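Local coordinates for B-agarase (PDB 5Z6P), which hydrolyses agarose as a glycoside hydrolase of family 50, probably cutting beta-linked galactose units in the polysaccharide, at residues Ile127-Ala130 / Gln134-Phe137; Thr166-Ala171 / Arg207-Pro212; Lys249-Glu254 / Gln403-Ala408; Ala593-Tyr598 / Val630-Lys635; Glu597-Val602 / Cys618-Trp623. One frame throughout, in Å; residues are numbered along the deposited sequence.

Contact 1: residues Ile127-Ala130 / Gln134-Phe137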
# COMPACT_ATOMS: atom_id res chain seq x y z
N ILE A 127 13.92 -1.23 -9.14
CA ILE A 127 14.88 -2.26 -8.86
C ILE A 127 15.41 -2.14 -7.43
O ILE A 127 15.43 -1.05 -6.87
CB ILE A 127 16.05 -2.19 -9.84
CG1 ILE A 127 16.71 -0.81 -9.77
CG2 ILE A 127 15.59 -2.47 -11.26
CD1 ILE A 127 17.97 -0.73 -10.60
N ASN A 128 15.81 -3.26 -6.85
CA ASN A 128 16.59 -3.23 -5.63
C ASN A 128 18.07 -3.50 -5.94
O ASN A 128 18.42 -4.54 -6.49
CB ASN A 128 16.09 -4.24 -4.60
CG ASN A 128 16.78 -4.08 -3.25
OD1 ASN A 128 17.84 -4.65 -3.02
ND2 ASN A 128 16.19 -3.27 -2.38
N ILE A 129 18.93 -2.55 -5.60
CA ILE A 129 20.35 -2.69 -5.87
C ILE A 129 21.04 -3.15 -4.60
O ILE A 129 21.10 -2.43 -3.62
CB ILE A 129 20.98 -1.39 -6.37
CG1 ILE A 129 20.15 -0.84 -7.53
CG2 ILE A 129 22.42 -1.62 -6.79
CD1 ILE A 129 20.40 0.60 -7.82
N ALA A 130 21.54 -4.38 -4.61
CA ALA A 130 22.08 -4.98 -3.41
C ALA A 130 23.55 -4.62 -3.25
O ALA A 130 24.24 -4.36 -4.24
CB ALA A 130 21.90 -6.49 -3.46
N GLN A 134 28.49 -6.59 -8.85
CA GLN A 134 27.76 -5.83 -9.84
C GLN A 134 26.53 -6.61 -10.32
O GLN A 134 26.59 -7.81 -10.55
CB GLN A 134 28.70 -5.49 -11.01
CG GLN A 134 28.25 -4.37 -11.92
CD GLN A 134 29.38 -3.89 -12.85
OE1 GLN A 134 30.48 -3.55 -12.39
NE2 GLN A 134 29.11 -3.86 -14.15
N GLN A 135 25.40 -5.91 -10.40
CA GLN A 135 24.18 -6.39 -11.05
C GLN A 135 23.93 -5.78 -12.42
O GLN A 135 24.18 -4.60 -12.59
CB GLN A 135 22.96 -6.03 -10.20
CG GLN A 135 22.52 -6.81 -8.92
CD GLN A 135 23.01 -6.17 -7.62
OE1 GLN A 135 23.96 -6.68 -7.06
NE2 GLN A 135 22.61 -4.92 -7.37
N SER A 136 23.34 -6.52 -13.34
CA SER A 136 22.77 -5.93 -14.56
C SER A 136 21.26 -5.77 -14.40
O SER A 136 20.60 -6.68 -13.94
CB SER A 136 23.05 -6.76 -15.81
OG SER A 136 24.34 -6.49 -16.31
N PHE A 137 20.72 -4.61 -14.78
CA PHE A 137 19.30 -4.35 -14.64
C PHE A 137 18.66 -4.07 -15.99
O PHE A 137 19.23 -3.39 -16.81
CB PHE A 137 19.05 -3.18 -13.68
CG PHE A 137 19.52 -3.45 -12.28
CD1 PHE A 137 18.72 -4.14 -11.39
CD2 PHE A 137 20.78 -3.05 -11.86
CE1 PHE A 137 19.15 -4.41 -10.13
CE2 PHE A 137 21.20 -3.30 -10.60
CZ PHE A 137 20.39 -3.99 -9.72
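Asn128 ND2 is held by two hydroxyls, hydrogen bonding with Ser108 OG and Thr685 OG1, while the backbone O of the same residue turns to Phe137 and lies at the edge of its ring, near the ring plane, 3.7 Å from CE1. The greater part of the contact is apolar. Ile127 has CG1 between its backbone N and carbonyl carbon (chi1 57°), and with chi2 extended this brings CD1 over one face of Phe137. CD1 stands 3.6 Å from the centroid of that ring, 15° off its normal, a CH-pi contact. The other branch, Ile127 CG2, reaches CD1 of the Phe137 ring at 3.6 Å. The short strand segments run antiparallel, at 164°, with axes 9.2 Å apart, and do not pair directly. Strand 168-174 joins them, antiparallel to 122-129 and parallel to 135-140, within the all-beta, CBM-like domain. Phe137 lies between the two strand segments, with Val169 and Ala101 packed against it as well. Further toward the turn, Ile129 CG1 comes obliquely to Phe137 CZ at 3.8 Å. Gln135 has a chain bent at chi2, which carries its amide end across the short loop joining the two strands to the neighbourhood of Ala130; on the way it crosses Ile129 at a slant. Ser136 OG, between Gln135 and Phe137, hydrogen bonds with Asp100 and Arg207 of the neighbouring strands.

Contact 2: residues Thr166-Ala171 / Arg207-Pro212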
# COMPACT_ATOMS: atom_id res chain seq x y z
N THR A 166 17.59 -15.20 -13.02
CA THR A 166 18.53 -14.80 -14.05
C THR A 166 19.63 -13.91 -13.45
O THR A 166 19.50 -13.48 -12.29
CB THR A 166 17.75 -14.10 -15.20
OG1 THR A 166 18.61 -13.48 -16.16
CG2 THR A 166 16.70 -13.15 -14.66
N LYS A 167 20.72 -13.68 -14.18
CA LYS A 167 21.78 -12.84 -13.63
C LYS A 167 21.49 -11.38 -13.92
O LYS A 167 21.80 -10.50 -13.11
CB LYS A 167 23.16 -13.25 -14.16
CG LYS A 167 24.32 -12.57 -13.42
CD LYS A 167 25.06 -13.51 -12.45
CE LYS A 167 25.74 -12.74 -11.32
NZ LYS A 167 26.73 -13.57 -10.58
N ASP A 168 20.87 -11.11 -15.07
CA ASP A 168 20.25 -9.82 -15.29
C ASP A 168 19.01 -9.75 -14.39
O ASP A 168 18.21 -10.67 -14.37
CB ASP A 168 19.85 -9.63 -16.75
CG ASP A 168 21.05 -9.63 -17.71
OD1 ASP A 168 22.20 -9.35 -17.27
OD2 ASP A 168 20.82 -9.89 -18.92
N VAL A 169 18.85 -8.65 -13.66
CA VAL A 169 17.63 -8.37 -12.92
C VAL A 169 16.66 -7.65 -13.83
O VAL A 169 17.00 -6.60 -14.39
CB VAL A 169 17.90 -7.50 -11.69
CG1 VAL A 169 16.55 -7.10 -11.01
CG2 VAL A 169 18.78 -8.22 -10.70
N TYR A 170 15.47 -8.21 -14.00
CA TYR A 170 14.41 -7.54 -14.73
C TYR A 170 13.60 -6.65 -13.79
O TYR A 170 13.02 -7.13 -12.83
CB TYR A 170 13.54 -8.58 -15.43
CG TYR A 170 14.04 -8.96 -16.81
CD1 TYR A 170 15.08 -9.86 -16.97
CD2 TYR A 170 13.51 -8.38 -17.94
CE1 TYR A 170 15.55 -10.19 -18.21
CE2 TYR A 170 13.97 -8.70 -19.19
CZ TYR A 170 15.00 -9.61 -19.32
OH TYR A 170 15.51 -9.97 -20.56
N ALA A 171 13.61 -5.35 -14.06
CA ALA A 171 12.95 -4.37 -13.21
C ALA A 171 11.46 -4.69 -13.05
O ALA A 171 10.83 -5.17 -13.96
CB ALA A 171 13.13 -2.96 -13.80
N ARG A 207 22.77 1.08 -22.02
CA ARG A 207 22.65 0.39 -23.30
C ARG A 207 21.21 0.05 -23.60
O ARG A 207 20.36 0.05 -22.71
CB ARG A 207 23.48 -0.89 -23.27
CG ARG A 207 22.96 -1.92 -22.29
CD ARG A 207 24.06 -2.86 -21.87
NE ARG A 207 23.59 -3.95 -21.03
CZ ARG A 207 23.79 -4.04 -19.72
NH1 ARG A 207 24.44 -3.09 -19.08
NH2 ARG A 207 23.34 -5.08 -19.05
N LEU A 208 20.95 -0.25 -24.87
CA LEU A 208 19.73 -0.92 -25.28
C LEU A 208 20.09 -2.38 -25.50
O LEU A 208 21.11 -2.69 -26.11
CB LEU A 208 19.15 -0.28 -26.55
CG LEU A 208 18.65 1.15 -26.33
CD1 LEU A 208 18.28 1.80 -27.64
CD2 LEU A 208 17.47 1.17 -25.39
N GLN A 209 19.27 -3.27 -24.96
CA GLN A 209 19.57 -4.69 -25.02
C GLN A 209 18.38 -5.49 -25.50
O GLN A 209 17.28 -5.35 -24.98
CB GLN A 209 20.03 -5.19 -23.65
CG GLN A 209 20.49 -6.62 -23.66
CD GLN A 209 21.59 -6.87 -22.65
OE1 GLN A 209 22.55 -6.10 -22.54
NE2 GLN A 209 21.47 -7.96 -21.90
N SER A 210 18.62 -6.33 -26.49
CA SER A 210 17.60 -7.23 -27.02
C SER A 210 17.10 -8.18 -25.94
O SER A 210 17.87 -8.69 -25.12
CB SER A 210 18.15 -8.02 -28.20
OG SER A 210 18.98 -9.08 -27.75
N SER A 211 15.79 -8.41 -25.95
CA SER A 211 15.16 -9.28 -24.97
C SER A 211 14.68 -10.55 -25.68
O SER A 211 13.94 -10.48 -26.65
CB SER A 211 14.01 -8.55 -24.28
OG SER A 211 13.84 -8.99 -22.94
N PRO A 212 15.13 -11.71 -25.21
CA PRO A 212 14.70 -12.97 -25.82
C PRO A 212 13.28 -13.30 -25.40
O PRO A 212 12.88 -12.95 -24.29
CB PRO A 212 15.69 -13.99 -25.26
CG PRO A 212 16.03 -13.45 -23.92
CD PRO A 212 16.00 -11.94 -24.04
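Tyr170 stretches its phenol across to Ser211, whose OG lies in the plane of the ring at its hydroxyl end. Tyr170 OH donates a hydrogen bond of 3.1 Å to Ser211 OG, and Pro212 CD brushes the same Tyr170 OH at 4.0 Å. The serine oxygen has a second partner, Glu140 OE1, so it joins the tyrosine to a carboxylate. A looser polar pair sits beside this one. Asp168 and Gln209 approach from opposite directions, leaving OD2 of Asp168 3.6 Å from NE2 of Gln209, the carboxylate and amide planes 62° apart. Gln209 is held from its own strand: Arg207 NE donates to Gln209 OE1 over 2.8 Å in a nearly straight bond (165°). The amide oxygen lies in the guanidinium plane, but the nitrogen comes from above the amide's carbonyl plane. Arg207 NH1 also forms a salt bridge with Asp100, and its NH2 hydrogen bonds to Ser136. Tyr170 rests on Met138 and Cys96, residues of strands 135-140 and 95-103. Those two strands stand between 168-174 and 199-210, so the side chains of the contact reach across two intervening strands of the beta-rich, CBM-like domain.

Contact 3: residues Lys249-Glu254 / Gln403-Ala408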
# COMPACT_ATOMS: atom_id res chain seq x y z
N LYS A 249 5.96 -27.75 15.87
CA LYS A 249 6.22 -28.17 17.24
C LYS A 249 7.25 -27.27 17.90
O LYS A 249 7.08 -26.86 19.03
CB LYS A 249 6.70 -29.63 17.28
CG LYS A 249 6.94 -30.18 18.67
CD LYS A 249 7.29 -31.66 18.62
CE LYS A 249 7.47 -32.26 20.01
NZ LYS A 249 6.23 -32.14 20.84
N ALA A 250 8.30 -26.93 17.16
CA ALA A 250 9.35 -26.05 17.67
C ALA A 250 8.82 -24.64 18.00
O ALA A 250 9.10 -24.11 19.07
CB ALA A 250 10.49 -25.97 16.67
N GLU A 251 8.05 -24.05 17.09
CA GLU A 251 7.51 -22.72 17.36
C GLU A 251 6.58 -22.76 18.55
O GLU A 251 6.67 -21.90 19.42
CB GLU A 251 6.75 -22.15 16.15
CG GLU A 251 6.32 -20.71 16.43
CD GLU A 251 5.32 -20.13 15.43
OE1 GLU A 251 4.95 -20.82 14.46
OE2 GLU A 251 4.90 -18.97 15.64
N LEU A 252 5.71 -23.76 18.61
CA LEU A 252 4.77 -23.88 19.71
C LEU A 252 5.47 -23.97 21.07
O LEU A 252 4.97 -23.45 22.06
CB LEU A 252 3.86 -25.09 19.52
CG LEU A 252 2.83 -24.93 18.39
CD1 LEU A 252 1.90 -26.13 18.32
CD2 LEU A 252 2.04 -23.66 18.58
N THR A 253 6.63 -24.61 21.09
CA THR A 253 7.43 -24.71 22.30
C THR A 253 8.00 -23.35 22.65
O THR A 253 7.95 -22.92 23.79
CB THR A 253 8.56 -25.75 22.13
OG1 THR A 253 7.97 -27.05 22.00
CG2 THR A 253 9.51 -25.74 23.31
N GLU A 254 8.52 -22.65 21.65
CA GLU A 254 9.01 -21.29 21.82
C GLU A 254 7.90 -20.36 22.36
O GLU A 254 8.12 -19.59 23.30
CB GLU A 254 9.57 -20.77 20.50
CG GLU A 254 10.06 -19.35 20.51
CD GLU A 254 11.39 -19.18 21.22
OE1 GLU A 254 12.03 -20.20 21.55
OE2 GLU A 254 11.79 -18.01 21.46
N GLN A 403 -4.63 -26.61 7.98
CA GLN A 403 -5.19 -27.93 8.22
C GLN A 403 -4.09 -28.99 8.35
O GLN A 403 -4.13 -29.83 9.24
CB GLN A 403 -6.19 -28.31 7.12
CG GLN A 403 -6.87 -29.64 7.39
CD GLN A 403 -8.04 -29.91 6.48
OE1 GLN A 403 -8.39 -29.08 5.64
NE2 GLN A 403 -8.65 -31.07 6.64
N ARG A 404 -3.10 -28.93 7.46
CA ARG A 404 -1.92 -29.79 7.54
C ARG A 404 -1.23 -29.67 8.90
O ARG A 404 -0.84 -30.67 9.49
CB ARG A 404 -0.92 -29.44 6.44
CG ARG A 404 -1.35 -29.86 5.04
CD ARG A 404 -0.34 -29.39 4.03
NE ARG A 404 -0.52 -30.02 2.74
CZ ARG A 404 -0.54 -29.37 1.58
NH1 ARG A 404 -0.40 -28.05 1.56
NH2 ARG A 404 -0.71 -30.03 0.45
N LYS A 405 -1.11 -28.44 9.39
CA LYS A 405 -0.39 -28.18 10.63
C LYS A 405 -1.14 -28.59 11.89
O LYS A 405 -0.55 -29.12 12.82
CB LYS A 405 -0.03 -26.70 10.74
CG LYS A 405 1.11 -26.25 9.86
CD LYS A 405 1.44 -24.79 10.07
CE LYS A 405 1.56 -24.45 11.54
NZ LYS A 405 2.36 -23.20 11.74
N TYR A 406 -2.44 -28.33 11.90
CA TYR A 406 -3.21 -28.36 13.13
C TYR A 406 -4.44 -29.27 13.10
O TYR A 406 -5.12 -29.42 14.12
CB TYR A 406 -3.71 -26.95 13.48
CG TYR A 406 -2.68 -25.90 13.77
CD1 TYR A 406 -1.56 -26.15 14.56
CD2 TYR A 406 -2.85 -24.61 13.28
CE1 TYR A 406 -0.64 -25.17 14.82
CE2 TYR A 406 -1.94 -23.62 13.54
CZ TYR A 406 -0.85 -23.90 14.30
OH TYR A 406 0.04 -22.88 14.53
N GLY A 407 -4.77 -29.84 11.95
CA GLY A 407 -6.07 -30.47 11.79
C GLY A 407 -6.10 -31.98 11.83
O GLY A 407 -7.07 -32.60 11.40
N ALA A 408 -5.03 -32.59 12.33
CA ALA A 408 -4.98 -34.04 12.46
C ALA A 408 -6.13 -34.55 13.33
O ALA A 408 -6.44 -33.95 14.37
CB ALA A 408 -3.65 -34.47 13.03
O HOH W 1 3.05 -22.80 14.31
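Lys405, close to the C-terminal end of helix 397-406, runs toward Glu251 of helix 241-255 in a water-mediated helix-helix contact at the protein surface. Its CB lies over the centre of the neighbouring Tyr406 ring, 4.1 Å above the plane. CG continues the chain in an extended line (chi2 -178°), and the lysine packs on Leu244 and Thr248 of the facing helix. At chi3 (48°) the chain turns, setting CE and then NZ toward the acids. NZ gives a proton to a water 2.7 Å away and also forms a salt bridge with Asp741. That water donates to Glu251 OE1, again at 2.7 Å, and touches Tyr406 OH at 3.0 Å, so one solvent molecule links three side chains. The direct separation of Glu251 OE1 from Lys405 NZ, 4.4 Å, is too long for a salt bridge; the other glutamate oxygen, OE2, is paired with Arg424. Beside this polar patch, Leu252 CD1 lies at the edge of the Tyr406 ring, 4.4 Å from CE1, and both side chains pack on Val420 of helix 413-428. Next to Leu252, Thr253 OG1 donates to Lys249 O, one turn back, at 3.1 Å, reaching it from the carbonyl face opposite to that used by Thr253 N.

Contact 4: residues Ala593-Tyr598 / Val630-Lys635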
# COMPACT_ATOMS: atom_id res chain seq x y z
N ALA A 593 -15.05 21.88 2.45
CA ALA A 593 -16.45 21.82 2.90
C ALA A 593 -17.05 20.43 2.60
O ALA A 593 -17.75 19.86 3.42
CB ALA A 593 -17.30 22.91 2.24
N PHE A 594 -16.79 19.92 1.41
CA PHE A 594 -17.24 18.58 1.04
C PHE A 594 -16.74 17.52 2.03
O PHE A 594 -17.54 16.80 2.62
CB PHE A 594 -16.78 18.24 -0.38
CG PHE A 594 -16.85 16.76 -0.71
CD1 PHE A 594 -18.06 16.12 -0.85
CD2 PHE A 594 -15.69 16.04 -0.91
CE1 PHE A 594 -18.12 14.77 -1.17
CE2 PHE A 594 -15.73 14.70 -1.21
CZ PHE A 594 -16.95 14.06 -1.34
N ALA A 595 -15.43 17.44 2.20
CA ALA A 595 -14.84 16.46 3.09
C ALA A 595 -15.31 16.64 4.53
O ALA A 595 -15.57 15.66 5.21
CB ALA A 595 -13.32 16.51 3.01
N SER A 596 -15.44 17.88 4.99
CA SER A 596 -15.85 18.10 6.38
C SER A 596 -17.19 17.45 6.70
O SER A 596 -17.38 16.89 7.78
CB SER A 596 -15.91 19.60 6.71
OG SER A 596 -14.63 20.20 6.62
N GLU A 597 -18.12 17.50 5.74
CA GLU A 597 -19.42 16.87 5.94
C GLU A 597 -19.33 15.34 5.91
O GLU A 597 -20.05 14.70 6.64
CB GLU A 597 -20.42 17.33 4.87
CG GLU A 597 -21.86 16.86 5.13
CD GLU A 597 -22.55 17.56 6.32
OE1 GLU A 597 -21.94 18.42 6.98
OE2 GLU A 597 -23.72 17.25 6.59
N TYR A 598 -18.48 14.76 5.07
CA TYR A 598 -18.27 13.31 5.15
C TYR A 598 -17.84 12.94 6.59
O TYR A 598 -18.42 12.07 7.23
CB TYR A 598 -17.23 12.82 4.14
CG TYR A 598 -16.72 11.40 4.40
CD1 TYR A 598 -17.38 10.29 3.89
CD2 TYR A 598 -15.57 11.19 5.16
CE1 TYR A 598 -16.90 8.98 4.14
CE2 TYR A 598 -15.09 9.91 5.41
CZ TYR A 598 -15.75 8.81 4.90
OH TYR A 598 -15.26 7.56 5.18
N VAL A 630 -7.27 16.81 5.04
CA VAL A 630 -6.68 16.58 6.36
C VAL A 630 -7.28 17.55 7.39
O VAL A 630 -7.68 17.13 8.47
CB VAL A 630 -5.13 16.73 6.35
CG1 VAL A 630 -4.59 16.76 7.77
CG2 VAL A 630 -4.47 15.59 5.54
N ARG A 631 -7.39 18.83 7.05
CA ARG A 631 -8.05 19.77 7.96
C ARG A 631 -9.51 19.34 8.20
O ARG A 631 -10.00 19.43 9.31
CB ARG A 631 -7.98 21.20 7.42
CG ARG A 631 -6.60 21.83 7.56
CD ARG A 631 -6.58 23.34 7.31
NE ARG A 631 -6.20 23.65 5.93
CZ ARG A 631 -7.09 24.02 5.04
NH1 ARG A 631 -8.33 24.10 5.43
NH2 ARG A 631 -6.75 24.28 3.78
N ALA A 632 -10.17 18.79 7.19
CA ALA A 632 -11.55 18.35 7.39
C ALA A 632 -11.60 17.19 8.38
O ALA A 632 -12.49 17.11 9.23
CB ALA A 632 -12.18 17.96 6.07
N ALA A 633 -10.64 16.29 8.26
CA ALA A 633 -10.64 15.12 9.12
C ALA A 633 -10.38 15.57 10.54
O ALA A 633 -11.06 15.15 11.47
CB ALA A 633 -9.59 14.11 8.68
N ALA A 634 -9.40 16.45 10.69
CA ALA A 634 -9.00 16.95 11.99
C ALA A 634 -10.18 17.55 12.80
O ALA A 634 -10.14 17.55 14.02
CB ALA A 634 -7.87 17.98 11.82
N LYS A 635 -11.25 18.00 12.12
CA LYS A 635 -12.41 18.61 12.80
C LYS A 635 -13.24 17.58 13.54
O LYS A 635 -13.96 17.92 14.47
CB LYS A 635 -13.35 19.33 11.80
CG LYS A 635 -12.69 20.39 10.96
CD LYS A 635 -13.68 21.07 10.02
CE LYS A 635 -12.96 22.07 9.13
NZ LYS A 635 -13.84 22.58 8.06
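The backbones meet most closely at Ser596 and Ala632, whose CA atoms are only 4.4 Å apart, a spacing allowed by the small residues on both facing surfaces. This is close helix-helix packing between helices 581-609 and 627-634, two helices successive in the chain, the first long and the second short, in the enzyme's glycosidase region, consistent with the helical layer of the (beta/alpha)8 barrel expected in family 50. Ala632 points its CB at the other helix, where it reaches the backbone as well as side chains: it lies 3.4 Å from Ser596 N and 3.6 Å from Ala595 CB. Methyl meets methyl, and the helices pack directly. Toward the outside the interface becomes polar. Ser596 OG, beside its own backbone N with the carbonyl carbon anti to it (chi1 -64°), lies 3.4 Å from Ala632 CB and still keeps both its bonds: it hydrogen bonds to Glu592 O, one turn back on its helix, and it accepts a proton from Lys635. The lysine starts at the exposed end of the other segment and runs out fully extended from CG to NZ, so that its long chain passes beside Ala632. The charge at its tip has a further partner, since NZ makes a salt bridge with Glu592 OE2, and Arg631 NH1 does likewise with OE1 of that glutamate. Glu592 thus ties the two helices together through both of its carboxylate oxygens. The last link across is short: Lys635 NZ donates to Ser596 OG at 2.9 Å.

Contact 5: residues Glu597-Val602 / Cys618-Trp623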
# COMPACT_ATOMS: atom_id res chain seq x y z
N GLU A 597 -18.12 17.50 5.74
CA GLU A 597 -19.42 16.87 5.94
C GLU A 597 -19.33 15.34 5.91
O GLU A 597 -20.05 14.70 6.64
CB GLU A 597 -20.42 17.33 4.87
CG GLU A 597 -21.86 16.86 5.13
CD GLU A 597 -22.55 17.56 6.32
OE1 GLU A 597 -21.94 18.42 6.98
OE2 GLU A 597 -23.72 17.25 6.59
N TYR A 598 -18.48 14.76 5.07
CA TYR A 598 -18.27 13.31 5.15
C TYR A 598 -17.84 12.94 6.59
O TYR A 598 -18.42 12.07 7.23
CB TYR A 598 -17.23 12.82 4.14
CG TYR A 598 -16.72 11.40 4.40
CD1 TYR A 598 -17.38 10.29 3.89
CD2 TYR A 598 -15.57 11.19 5.16
CE1 TYR A 598 -16.90 8.98 4.14
CE2 TYR A 598 -15.09 9.91 5.41
CZ TYR A 598 -15.75 8.81 4.90
OH TYR A 598 -15.26 7.56 5.18
N PHE A 599 -16.82 13.62 7.10
CA PHE A 599 -16.28 13.25 8.40
C PHE A 599 -17.28 13.56 9.51
O PHE A 599 -17.33 12.82 10.49
CB PHE A 599 -14.94 13.94 8.64
CG PHE A 599 -13.82 13.40 7.77
CD1 PHE A 599 -13.35 12.11 7.94
CD2 PHE A 599 -13.24 14.19 6.79
CE1 PHE A 599 -12.32 11.60 7.14
CE2 PHE A 599 -12.23 13.69 5.97
CZ PHE A 599 -11.76 12.38 6.16
N ARG A 600 -18.08 14.61 9.35
CA ARG A 600 -19.09 14.98 10.35
C ARG A 600 -20.17 13.91 10.45
O ARG A 600 -20.54 13.50 11.55
CB ARG A 600 -19.74 16.35 10.02
CG ARG A 600 -20.69 16.90 11.12
CD ARG A 600 -21.37 18.27 10.75
NE ARG A 600 -22.52 18.05 9.89
CZ ARG A 600 -23.77 17.86 10.31
NH1 ARG A 600 -24.06 17.91 11.60
NH2 ARG A 600 -24.73 17.62 9.44
N VAL A 601 -20.66 13.45 9.30
CA VAL A 601 -21.76 12.49 9.30
C VAL A 601 -21.28 11.15 9.89
O VAL A 601 -21.95 10.58 10.75
CB VAL A 601 -22.35 12.27 7.89
CG1 VAL A 601 -23.31 11.12 7.90
CG2 VAL A 601 -23.05 13.55 7.39
N VAL A 602 -20.12 10.68 9.45
CA VAL A 602 -19.57 9.44 9.97
C VAL A 602 -19.33 9.55 11.48
O VAL A 602 -19.74 8.68 12.22
CB VAL A 602 -18.25 9.03 9.29
CG1 VAL A 602 -17.64 7.81 10.00
CG2 VAL A 602 -18.47 8.74 7.80
N CYS A 618 -10.14 7.64 7.90
CA CYS A 618 -10.38 6.95 6.64
C CYS A 618 -9.12 6.48 5.92
O CYS A 618 -9.18 6.12 4.74
CB CYS A 618 -11.15 7.86 5.69
SG CYS A 618 -10.29 9.36 5.27
N ARG A 619 -7.99 6.51 6.61
CA ARG A 619 -6.76 5.93 6.12
C ARG A 619 -6.35 6.55 4.79
O ARG A 619 -6.54 5.95 3.73
CB ARG A 619 -6.91 4.40 5.98
CG ARG A 619 -7.44 3.74 7.27
CD ARG A 619 -7.98 2.32 7.03
NE ARG A 619 -6.92 1.41 6.62
CZ ARG A 619 -6.05 0.87 7.47
NH1 ARG A 619 -6.14 1.16 8.76
NH2 ARG A 619 -5.11 0.04 7.02
N PHE A 620 -5.80 7.77 4.87
CA PHE A 620 -5.36 8.52 3.69
C PHE A 620 -4.20 7.83 2.95
O PHE A 620 -3.13 7.65 3.52
CB PHE A 620 -4.90 9.93 4.09
CG PHE A 620 -5.99 10.83 4.61
CD1 PHE A 620 -7.08 11.17 3.81
CD2 PHE A 620 -5.91 11.38 5.88
CE1 PHE A 620 -8.08 12.03 4.29
CE2 PHE A 620 -6.90 12.24 6.36
CZ PHE A 620 -7.98 12.55 5.56
N ALA A 621 -4.38 7.49 1.68
CA ALA A 621 -3.23 7.11 0.86
C ALA A 621 -2.47 8.38 0.50
O ALA A 621 -3.05 9.47 0.51
CB ALA A 621 -3.65 6.38 -0.39
N ASP A 622 -1.18 8.25 0.16
CA ASP A 622 -0.37 9.42 -0.15
C ASP A 622 -0.80 10.10 -1.46
O ASP A 622 -0.52 11.29 -1.66
CB ASP A 622 1.14 9.07 -0.16
CG ASP A 622 1.53 8.06 -1.26
OD1 ASP A 622 0.67 7.50 -1.94
OD2 ASP A 622 2.73 7.80 -1.40
N TRP A 623 -1.51 9.37 -2.32
CA TRP A 623 -2.07 9.94 -3.55
C TRP A 623 -3.53 10.39 -3.35
O TRP A 623 -4.17 10.89 -4.28
CB TRP A 623 -2.01 8.93 -4.70
CG TRP A 623 -2.44 7.56 -4.29
CD1 TRP A 623 -1.63 6.49 -4.02
CD2 TRP A 623 -3.78 7.10 -4.08
NE1 TRP A 623 -2.38 5.41 -3.65
CE2 TRP A 623 -3.70 5.75 -3.69
CE3 TRP A 623 -5.04 7.69 -4.18
CZ2 TRP A 623 -4.83 4.99 -3.40
CZ3 TRP A 623 -6.15 6.94 -3.90
CH2 TRP A 623 -6.04 5.61 -3.52
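Cys618 pushes its sulfur against the edge of the Phe599 ring, where the loop after strand 614-615 meets helix 581-609 in the beta-galactosidase-like region of the enzyme. The contact is a cysteine sulfur-aromatic one: SG is 4.7 Å from the ring centroid of Phe599, 83° off the normal, hence in the ring's plane. The hollow this bump enters has a second wall in Tyr598, whose OH comes within 4.2 Å of Cys618 CB while itself hydrogen bonding to Asp507. The two helix rings support each other, with Tyr598 CD2 3.6 Å above the centre of the Phe599 ring. Phe620 fills the next recess, its side chain coming from the direction opposite to Phe599, and Ala633 helps to line the place where they meet. Trp512 touches Tyr598, Phe599 and Phe620, closing a buried aromatic cluster. Between Cys618 and Phe620, Arg619 takes a positive phi (58°), and its side chain runs away from helix 581-609 to a salt bridge with Glu668. The shape of the joint is set at one corner of Phe599: its CZ lies 3.5 Å from Cys618 SG and 3.8 Å from Phe620 CZ.

Contacts 4 and 5 share helix 581-609 and touch, Phe599 packing against Ala632 and Ala633, yet contact 4 runs from buried alanines to an exposed lysine whereas contact 5 is fully buried, aromatic and sulfur-containing. Contacts 1 and 2 adjoin in the CBM-like domain, where strand 168-174 and strand 135-140 bring them together, and Ser136 meets Arg207; the first is partly buried and largely apolar, the second a surface set of polar bonds. Contact 3 stands apart, its centre about 38 Å from that of contact 1 and 48 Å from that of contact 4. It too lies at the surface, and a water bridge links its two helices.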